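PDB 4HCW: thiaminase-I from Naegleria gruberi, which belongs to the thiaminase I family and probably has the two-lobed alpha/beta architecture of the type II periplasmic binding proteins. Local coordinates for residues 120-125 / 247-252; 128-133 / 225-230; 231-236 / 299-304. All coordinates share one frame; numbering follows the deposited sequence.

Contact 1. Residues 120-125 / 247-252; sequences SNFLLS and YNVQLI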
loop_
_atom_site.group_PDB
_atom_site.type_symbol
_atom_site.label_atom_id
_atom_site.label_comp_id
_atom_site.label_asym_id
_atom_site.label_seq_id
_atom_site.Cartn_x
_atom_site.Cartn_y
_atom_site.Cartn_z
ATOM N N SER A 120 -2.552 -3.176 -1.244
ATOM C CA SER A 120 -3.368 -4.018 -0.372
ATOM C C SER A 120 -2.853 -5.455 -0.345
ATOM O O SER A 120 -2.105 -5.871 -1.229
ATOM C CB SER A 120 -4.831 -4.006 -0.823
ATOM O OG SER A 120 -5.612 -4.897 -0.046
ATOM N N ASN A 121 -3.256 -6.209 0.674
ATOM C CA ASN A 121 -2.923 -7.628 0.746
ATOM C C ASN A 121 -3.949 -8.473 0.001
ATOM O O ASN A 121 -4.885 -9.003 0.600
ATOM C CB ASN A 121 -2.810 -8.094 2.199
ATOM C CG ASN A 121 -1.580 -7.547 2.896
ATOM O OD1 ASN A 121 -0.465 -8.022 2.679
ATOM N ND2 ASN A 121 -1.778 -6.548 3.750
ATOM N N PHE A 122 -3.770 -8.595 -1.310
ATOM C CA PHE A 122 -4.720 -9.309 -2.154
ATOM C C PHE A 122 -4.577 -10.820 -2.027
ATOM O O PHE A 122 -3.576 -11.318 -1.514
ATOM C CB PHE A 122 -4.538 -8.908 -3.618
ATOM C CG PHE A 122 -4.676 -7.436 -3.867
ATOM C CD1 PHE A 122 -5.925 -6.858 -4.012
ATOM C CD2 PHE A 122 -3.553 -6.630 -3.970
ATOM C CE1 PHE A 122 -6.054 -5.503 -4.247
ATOM C CE2 PHE A 122 -3.675 -5.275 -4.204
ATOM C CZ PHE A 122 -4.928 -4.710 -4.343
ATOM N N LEU A 123 -5.585 -11.544 -2.505
ATOM C CA LEU A 123 -5.538 -13.000 -2.535
ATOM C C LEU A 123 -5.259 -13.497 -3.946
ATOM O O LEU A 123 -6.117 -13.409 -4.824
ATOM C CB LEU A 123 -6.855 -13.593 -2.035
ATOM C CG LEU A 123 -6.953 -15.120 -2.040
ATOM C CD1 LEU A 123 -5.861 -15.736 -1.176
ATOM C CD2 LEU A 123 -8.330 -15.571 -1.576
ATOM N N LEU A 124 -4.057 -14.018 -4.160
ATOM C CA LEU A 124 -3.696 -14.577 -5.455
ATOM C C LEU A 124 -4.052 -16.057 -5.498
ATOM O O LEU A 124 -3.275 -16.908 -5.062
ATOM C CB LEU A 124 -2.204 -14.383 -5.733
ATOM C CG LEU A 124 -1.753 -14.745 -7.149
ATOM C CD1 LEU A 124 -2.423 -13.834 -8.166
ATOM C CD2 LEU A 124 -0.239 -14.679 -7.272
ATOM N N SER A 125 -5.233 -16.359 -6.026
ATOM C CA SER A 125 -5.727 -17.729 -6.064
ATOM C C SER A 125 -5.453 -18.413 -7.401
ATOM O O SER A 125 -5.844 -17.920 -8.459
ATOM C CB SER A 125 -7.224 -17.764 -5.747
ATOM O OG SER A 125 -7.945 -16.894 -6.602
ATOM N N TYR A 247 -4.511 -16.848 -13.196
ATOM C CA TYR A 247 -4.593 -16.702 -11.749
ATOM C C TYR A 247 -5.596 -15.606 -11.407
ATOM O O TYR A 247 -5.694 -14.603 -12.115
ATOM C CB TYR A 247 -3.224 -16.353 -11.162
ATOM C CG TYR A 247 -2.348 -17.546 -10.848
ATOM C CD1 TYR A 247 -1.789 -18.311 -11.863
ATOM C CD2 TYR A 247 -2.063 -17.894 -9.534
ATOM C CE1 TYR A 247 -0.981 -19.398 -11.577
ATOM C CE2 TYR A 247 -1.256 -18.978 -9.238
ATOM C CZ TYR A 247 -0.718 -19.726 -10.262
ATOM O OH TYR A 247 0.086 -20.805 -9.971
ATOM N N ASN A 248 -6.342 -15.799 -10.325
ATOM C CA ASN A 248 -7.317 -14.804 -9.892
ATOM C C ASN A 248 -6.846 -13.993 -8.689
ATOM O O ASN A 248 -6.178 -14.513 -7.796
ATOM C CB ASN A 248 -8.669 -15.456 -9.600
ATOM C CG ASN A 248 -9.519 -15.614 -10.846
ATOM O OD1 ASN A 248 -10.361 -14.769 -11.148
ATOM N ND2 ASN A 248 -9.296 -16.698 -11.580
ATOM N N VAL A 249 -7.199 -12.712 -8.681
ATOM C CA VAL A 249 -6.819 -11.814 -7.600
ATOM C C VAL A 249 -8.026 -10.990 -7.152
ATOM O O VAL A 249 -8.762 -10.448 -7.979
ATOM C CB VAL A 249 -5.648 -10.892 -8.021
ATOM C CG1 VAL A 249 -5.944 -10.208 -9.349
ATOM C CG2 VAL A 249 -5.349 -9.871 -6.940
ATOM N N GLN A 250 -8.239 -10.911 -5.841
ATOM C CA GLN A 250 -9.412 -10.227 -5.305
ATOM C C GLN A 250 -9.114 -9.448 -4.029
ATOM O O GLN A 250 -8.089 -9.657 -3.381
ATOM C CB GLN A 250 -10.534 -11.232 -5.034
ATOM C CG GLN A 250 -10.158 -12.316 -4.035
ATOM C CD GLN A 250 -11.350 -13.135 -3.583
ATOM O OE1 GLN A 250 -11.244 -14.343 -3.369
ATOM N NE2 GLN A 250 -12.495 -12.478 -3.425
ATOM N N LEU A 251 -10.029 -8.549 -3.679
ATOM C CA LEU A 251 -9.962 -7.823 -2.419
ATOM C C LEU A 251 -10.568 -8.655 -1.301
ATOM O O LEU A 251 -11.775 -8.895 -1.281
ATOM C CB LEU A 251 -10.726 -6.504 -2.516
ATOM C CG LEU A 251 -9.964 -5.258 -2.955
ATOM C CD1 LEU A 251 -10.909 -4.069 -2.986
ATOM C CD2 LEU A 251 -8.796 -4.996 -2.018
ATOM N N ILE A 252 -9.731 -9.093 -0.369
ATOM C CA ILE A 252 -10.219 -9.822 0.791
ATOM C C ILE A 252 -9.798 -9.137 2.084
ATOM O O ILE A 252 -8.621 -8.844 2.294
ATOM C CB ILE A 252 -9.723 -11.278 0.808
ATOM C CG1 ILE A 252 -8.230 -11.333 0.489
ATOM C CG2 ILE A 252 -10.508 -12.117 -0.186
ATOM C CD1 ILE A 252 -7.501 -12.436 1.209
#
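Phe122 and Val249 meet where two antiparallel strands, 122-125 and the short, weakly bonded 248-250, run side by side in the mixed sheet of this thiaminase I-like fold. Phe122 CB rests against Val249 CG2 at 3.6 Å. With CG anti to the carbonyl carbon (chi1 -57°), the ring is laid beside Leu251, which points the same way; Phe122 CE1 lies 3.6 Å from Leu251 CD2. The rim of the ring meets Gln250 O in its plane, a fitting place for a slightly positive aromatic edge. Leu124 shares the sheet face of Val249 and crosses the Tyr247 side chain at about a right angle, CG being 4.0 Å from Tyr247 CD2. Leu124 and Val249 suit their buried places, with Ile242 against Leu124 and Leu322 against Val249. On the other face the extended Gln250 lies alongside Leu123, its amide oxygen near Leu123 CD2, while Leu123 CB touches Ile252 CD1 at 3.5 Å. Asn248 N to Ser125 O (2.9 Å) holds the end of the pairing. Asn248 O receives two donors: Ser125 N close to the line of the C=O bond at 2.7 Å, though the N-H is bent (149°), and Ser125 OG from above the carbonyl plane at 3.2 Å.

Contact 2. Residues 128-133 / 225-230; sequences NATQQA and SNYYVG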
loop_
_atom_site.group_PDB
_atom_site.type_symbol
_atom_site.label_atom_id
_atom_site.label_comp_id
_atom_site.label_asym_id
_atom_site.label_seq_id
_atom_site.Cartn_x
_atom_site.Cartn_y
_atom_site.Cartn_z
ATOM N N ASN A 128 -6.551 -23.749 -9.674
ATOM C CA ASN A 128 -6.894 -24.870 -8.809
ATOM C C ASN A 128 -7.454 -24.340 -7.494
ATOM O O ASN A 128 -6.887 -24.573 -6.427
ATOM C CB ASN A 128 -5.659 -25.729 -8.538
ATOM C CG ASN A 128 -4.855 -26.007 -9.793
ATOM O OD1 ASN A 128 -5.057 -25.371 -10.827
ATOM N ND2 ASN A 128 -3.930 -26.956 -9.705
ATOM N N ALA A 129 -8.570 -23.623 -7.584
ATOM C CA ALA A 129 -9.117 -22.882 -6.452
ATOM C C ALA A 129 -9.623 -23.775 -5.325
ATOM O O ALA A 129 -9.356 -23.511 -4.153
ATOM C CB ALA A 129 -10.224 -21.947 -6.922
ATOM N N THR A 130 -10.360 -24.822 -5.688
ATOM C CA THR A 130 -11.001 -25.721 -4.722
ATOM C C THR A 130 -11.988 -25.009 -3.791
ATOM O O THR A 130 -13.163 -25.368 -3.736
ATOM C CB THR A 130 -9.977 -26.541 -3.891
ATOM O OG1 THR A 130 -9.203 -25.665 -3.061
ATOM C CG2 THR A 130 -9.049 -27.325 -4.806
ATOM N N GLN A 131 -11.512 -24.001 -3.066
ATOM C CA GLN A 131 -12.356 -23.283 -2.116
ATOM C C GLN A 131 -12.261 -21.764 -2.278
ATOM O O GLN A 131 -11.204 -21.230 -2.611
ATOM C CB GLN A 131 -12.001 -23.688 -0.684
ATOM C CG GLN A 131 -13.015 -23.243 0.347
ATOM C CD GLN A 131 -14.404 -23.778 0.062
ATOM O OE1 GLN A 131 -15.384 -23.033 0.079
ATOM N NE2 GLN A 131 -14.496 -25.077 -0.199
ATOM N N GLN A 132 -13.377 -21.079 -2.039
ATOM C CA GLN A 132 -13.446 -19.626 -2.167
ATOM C C GLN A 132 -13.942 -18.999 -0.866
ATOM O O GLN A 132 -14.465 -19.697 0.003
ATOM C CB GLN A 132 -14.388 -19.244 -3.309
ATOM N N ALA A 133 -13.786 -17.683 -0.739
ATOM C CA ALA A 133 -14.228 -16.972 0.460
ATOM C C ALA A 133 -14.373 -15.467 0.239
ATOM O O ALA A 133 -14.005 -14.943 -0.812
ATOM C CB ALA A 133 -13.279 -17.243 1.617
ATOM N N SER A 225 1.346 -24.007 -2.798
ATOM C CA SER A 225 -0.023 -23.739 -2.374
ATOM C C SER A 225 -0.808 -23.049 -3.481
ATOM O O SER A 225 -0.230 -22.411 -4.360
ATOM C CB SER A 225 -0.036 -22.871 -1.117
ATOM O OG SER A 225 -1.352 -22.456 -0.797
ATOM N N ASN A 226 -2.129 -23.182 -3.432
ATOM C CA ASN A 226 -2.998 -22.539 -4.409
ATOM C C ASN A 226 -3.498 -21.190 -3.903
ATOM O O ASN A 226 -4.247 -20.494 -4.589
ATOM C CB ASN A 226 -4.183 -23.444 -4.752
ATOM C CG ASN A 226 -3.747 -24.796 -5.282
ATOM O OD1 ASN A 226 -2.684 -24.926 -5.888
ATOM N ND2 ASN A 226 -4.571 -25.813 -5.054
ATOM N N TYR A 227 -3.076 -20.831 -2.695
ATOM C CA TYR A 227 -3.487 -19.575 -2.080
ATOM C C TYR A 227 -2.278 -18.738 -1.681
ATOM O O TYR A 227 -1.310 -19.254 -1.122
ATOM C CB TYR A 227 -4.362 -19.842 -0.854
ATOM C CG TYR A 227 -5.616 -20.635 -1.149
ATOM C CD1 TYR A 227 -5.609 -22.024 -1.106
ATOM C CD2 TYR A 227 -6.807 -19.994 -1.466
ATOM C CE1 TYR A 227 -6.753 -22.753 -1.375
ATOM C CE2 TYR A 227 -7.956 -20.714 -1.735
ATOM C CZ TYR A 227 -7.924 -22.092 -1.688
ATOM O OH TYR A 227 -9.065 -22.812 -1.954
ATOM N N TYR A 228 -2.341 -17.443 -1.971
ATOM C CA TYR A 228 -1.263 -16.523 -1.624
ATOM C C TYR A 228 -1.818 -15.151 -1.265
ATOM O O TYR A 228 -2.670 -14.609 -1.972
ATOM C CB TYR A 228 -0.266 -16.403 -2.778
ATOM C CG TYR A 228 0.821 -15.371 -2.558
ATOM C CD1 TYR A 228 1.990 -15.698 -1.885
ATOM C CD2 TYR A 228 0.681 -14.073 -3.034
ATOM C CE1 TYR A 228 2.986 -14.759 -1.684
ATOM C CE2 TYR A 228 1.670 -13.129 -2.837
ATOM C CZ TYR A 228 2.821 -13.477 -2.162
ATOM O OH TYR A 228 3.807 -12.538 -1.967
ATOM N N VAL A 229 -1.334 -14.593 -0.161
ATOM C CA VAL A 229 -1.731 -13.253 0.250
ATOM C C VAL A 229 -0.513 -12.345 0.365
ATOM O O VAL A 229 0.485 -12.702 0.993
ATOM C CB VAL A 229 -2.489 -13.264 1.591
ATOM C CG1 VAL A 229 -3.005 -11.871 1.915
ATOM C CG2 VAL A 229 -3.641 -14.256 1.543
ATOM N N GLY A 230 -0.599 -11.172 -0.252
ATOM C CA GLY A 230 0.486 -10.209 -0.222
ATOM C C GLY A 230 0.198 -9.029 -1.128
ATOM O O GLY A 230 -0.854 -8.971 -1.766
#
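Tyr227 reaches Gln131 with the far end of its ring, joining the loop between strand 110-125 and helix 136-143 to the residues that lead into strand 229-230. The polar contacts gather round the phenol. Its OH lies 2.7 Å from Gln131 O, a probable hydrogen bond that stays tentative, since the hydroxyl is modelled too close to a neighbour and its proton has a rival acceptor; Gln131 O sits at the ring edge, in plane. Thr130 OG1 is 3.1 Å from Tyr227 OH, and the threonine crosses the tyrosine at a slant. Van der Waals contact is slight: Asn128 CB is 3.7 Å from Asn226 ND2. Asn128 O also packs against the Asn226 amide, but at an angle too poor for a hydrogen bond. Within 225-230 an ST turn steadies the chain, Tyr227 N donating to Ser225 OG (3.0 Å, 167°), a role suited to a short hydroxyl side chain; Ser225 OG is in turn bonded to Gln147 O. Val143 of helix 136-143 packs on Tyr227. A tyrosine suits this place because its rigid ring can lie against apolar neighbours while its hydroxyl probably meets the carbonyl of Gln131; the contact is probably mainly polar, though the hydroxyl's position leaves this uncertain.

Contact 3. Residues 231-236 / 299-304; sequences YSESMC and GLTLPA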
loop_
_atom_site.group_PDB
_atom_site.type_symbol
_atom_site.label_atom_id
_atom_site.label_comp_id
_atom_site.label_asym_id
_atom_site.label_seq_id
_atom_site.Cartn_x
_atom_site.Cartn_y
_atom_site.Cartn_z
ATOM N N TYR A 231 1.130 -8.084 -1.183
ATOM C CA TYR A 231 0.978 -6.921 -2.046
ATOM C C TYR A 231 1.075 -7.341 -3.507
ATOM O O TYR A 231 1.708 -8.347 -3.828
ATOM C CB TYR A 231 2.044 -5.869 -1.734
ATOM C CG TYR A 231 2.174 -5.533 -0.266
ATOM C CD1 TYR A 231 1.102 -5.010 0.444
ATOM C CD2 TYR A 231 3.374 -5.728 0.406
ATOM C CE1 TYR A 231 1.219 -4.696 1.785
ATOM C CE2 TYR A 231 3.501 -5.417 1.746
ATOM C CZ TYR A 231 2.420 -4.901 2.430
ATOM O OH TYR A 231 2.541 -4.590 3.766
ATOM N N SER A 232 0.446 -6.571 -4.388
ATOM C CA SER A 232 0.486 -6.871 -5.814
ATOM C C SER A 232 1.900 -6.724 -6.371
ATOM O O SER A 232 2.265 -7.396 -7.335
ATOM C CB SER A 232 -0.495 -5.983 -6.584
ATOM O OG SER A 232 -0.309 -4.615 -6.268
ATOM N N GLU A 233 2.695 -5.855 -5.753
ATOM C CA GLU A 233 4.075 -5.639 -6.176
ATOM C C GLU A 233 4.935 -6.879 -5.946
ATOM O O GLU A 233 5.986 -7.038 -6.565
ATOM C CB GLU A 233 4.692 -4.443 -5.446
ATOM C CG GLU A 233 3.885 -3.161 -5.542
ATOM C CD GLU A 233 2.941 -2.979 -4.370
ATOM O OE1 GLU A 233 1.710 -3.014 -4.583
ATOM O OE2 GLU A 233 3.432 -2.795 -3.236
ATOM N N SER A 234 4.486 -7.752 -5.050
ATOM C CA SER A 234 5.227 -8.967 -4.733
ATOM C C SER A 234 4.930 -10.079 -5.734
ATOM O O SER A 234 5.514 -11.160 -5.665
ATOM C CB SER A 234 4.904 -9.436 -3.311
ATOM O OG SER A 234 3.513 -9.658 -3.148
ATOM N N MET A 235 4.026 -9.802 -6.667
ATOM C CA MET A 235 3.619 -10.793 -7.655
ATOM C C MET A 235 4.210 -10.490 -9.030
ATOM O O MET A 235 3.907 -11.176 -10.005
ATOM C CB MET A 235 2.094 -10.842 -7.750
ATOM C CG MET A 235 1.394 -11.017 -6.412
ATOM S SD MET A 235 -0.387 -10.763 -6.526
ATOM C CE MET A 235 -0.876 -11.020 -4.823
ATOM N N CYS A 236 5.054 -9.466 -9.100
ATOM C CA CYS A 236 5.583 -8.992 -10.376
ATOM C C CYS A 236 6.483 -10.012 -11.070
ATOM O O CYS A 236 6.577 -10.036 -12.296
ATOM C CB CYS A 236 6.335 -7.670 -10.193
ATOM S SG CYS A 236 7.930 -7.811 -9.351
ATOM N N GLY A 299 5.929 -3.845 -12.775
ATOM C CA GLY A 299 6.149 -4.281 -11.408
ATOM C C GLY A 299 4.851 -4.550 -10.672
ATOM O O GLY A 299 4.850 -4.749 -9.456
ATOM N N LEU A 300 3.749 -4.556 -11.418
ATOM C CA LEU A 300 2.413 -4.765 -10.861
ATOM C C LEU A 300 2.078 -3.773 -9.751
ATOM O O LEU A 300 1.342 -4.094 -8.818
ATOM C CB LEU A 300 2.236 -6.203 -10.366
ATOM C CG LEU A 300 2.160 -7.278 -11.449
ATOM C CD1 LEU A 300 1.880 -8.639 -10.837
ATOM C CD2 LEU A 300 1.096 -6.923 -12.477
ATOM N N THR A 301 2.628 -2.570 -9.858
ATOM C CA THR A 301 2.318 -1.505 -8.917
ATOM C C THR A 301 1.038 -0.816 -9.369
ATOM O O THR A 301 0.849 -0.565 -10.559
ATOM C CB THR A 301 3.465 -0.481 -8.827
ATOM O OG1 THR A 301 4.687 -1.155 -8.500
ATOM C CG2 THR A 301 3.170 0.568 -7.766
ATOM N N LEU A 302 0.155 -0.519 -8.423
ATOM C CA LEU A 302 -1.139 0.058 -8.754
ATOM C C LEU A 302 -1.150 1.570 -8.579
ATOM O O LEU A 302 -0.809 2.076 -7.510
ATOM C CB LEU A 302 -2.236 -0.561 -7.886
ATOM C CG LEU A 302 -2.201 -2.077 -7.699
ATOM C CD1 LEU A 302 -3.346 -2.526 -6.807
ATOM C CD2 LEU A 302 -2.248 -2.789 -9.040
ATOM N N PRO A 303 -1.534 2.298 -9.638
ATOM C CA PRO A 303 -1.779 3.738 -9.527
ATOM C C PRO A 303 -2.999 3.985 -8.649
ATOM O O PRO A 303 -3.827 3.087 -8.492
ATOM C CB PRO A 303 -2.072 4.154 -10.971
ATOM C CG PRO A 303 -1.442 3.095 -11.812
ATOM C CD PRO A 303 -1.613 1.831 -11.031
ATOM N N ALA A 304 -3.112 5.183 -8.088
ATOM C CA ALA A 304 -4.195 5.486 -7.159
ATOM C C ALA A 304 -5.422 6.071 -7.856
ATOM O O ALA A 304 -6.537 5.982 -7.343
ATOM C CB ALA A 304 -3.705 6.422 -6.068
#
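Gly299 brings its carbonyl oxygen against the 3-10 turn that begins at Ser232. Gly299 O receives a CA-H...O contact from Glu233 CA at 3.5 Å, with an angle of 160° at the hydrogen, and Cys236 CB lies 3.4 Å from the same oxygen. A small side chain such as that of Cys236 fits beside the Gly299 carbonyl.

Leu300 follows with a positive phi of 56°, as the C-prime residue of a Schellman motif that ends helix 290-298. The reversal turns its side chain into the turn 232-236: Leu300 CB lies on Ser232 O at 3.3 Å, and CD1 reaches the backbone of Met235 and, at 3.8 Å, Met235 CB. A branched leucine can thus touch both ends of the turn, itself held by the bond from Met235 N to Ser232 O. The carbonyl of Leu300 faces the hydroxyl of Ser232, with OG 3.1 Å from Leu300 O. That one proton could instead go to Glu233 OE1, because the glutamate bends at chi2 (94°) and brings its carboxylate back beside the serine, so either acceptor may hold it.

Thr301 crosses Glu233 obliquely, its OG1 3.7 Å from Glu233 CG, so that a methylene of the acid rather than its charged end meets the threonine. Leu302 then lies over the hydroxyl of Ser232, its CG 3.5 Å from Ser232 OG.

Beyond the turn, Leu302 joins strand 110-125 through backbone bonding with Leu118, while Leu300 and Leu302 pack on helix 317-328 through Phe318, Tyr319 and Leu322, where Tyr319 OH also bonds Thr301 O. Met235 extends towards Leu124 of strand 110-125 and Ile242 of helix 239-244, which places this contact between that long strand and the two helices.

All three contacts reach the same mixed sheet, in which strand 110-125 pairs antiparallel with 229-230, 248-250 and 302-303. Contacts 1 and 2 have centres about 9 Å apart, contacts 1 and 3 about 12 Å, and contacts 2 and 3 about 19 Å, so contact 1 lies nearest to both others. Along the chain, both segments of contact 2 fall between those of contact 1, whereas contacts 1 and 3 alternate. Segments 225-230 and 231-236 are consecutive, and Tyr228 OH probably hydrogen-bonds Ser234 OG, joining contact 2 to contact 3. The long strand thus gathers distant parts of the chain, from near the surface at contact 2 to the buried contact 3.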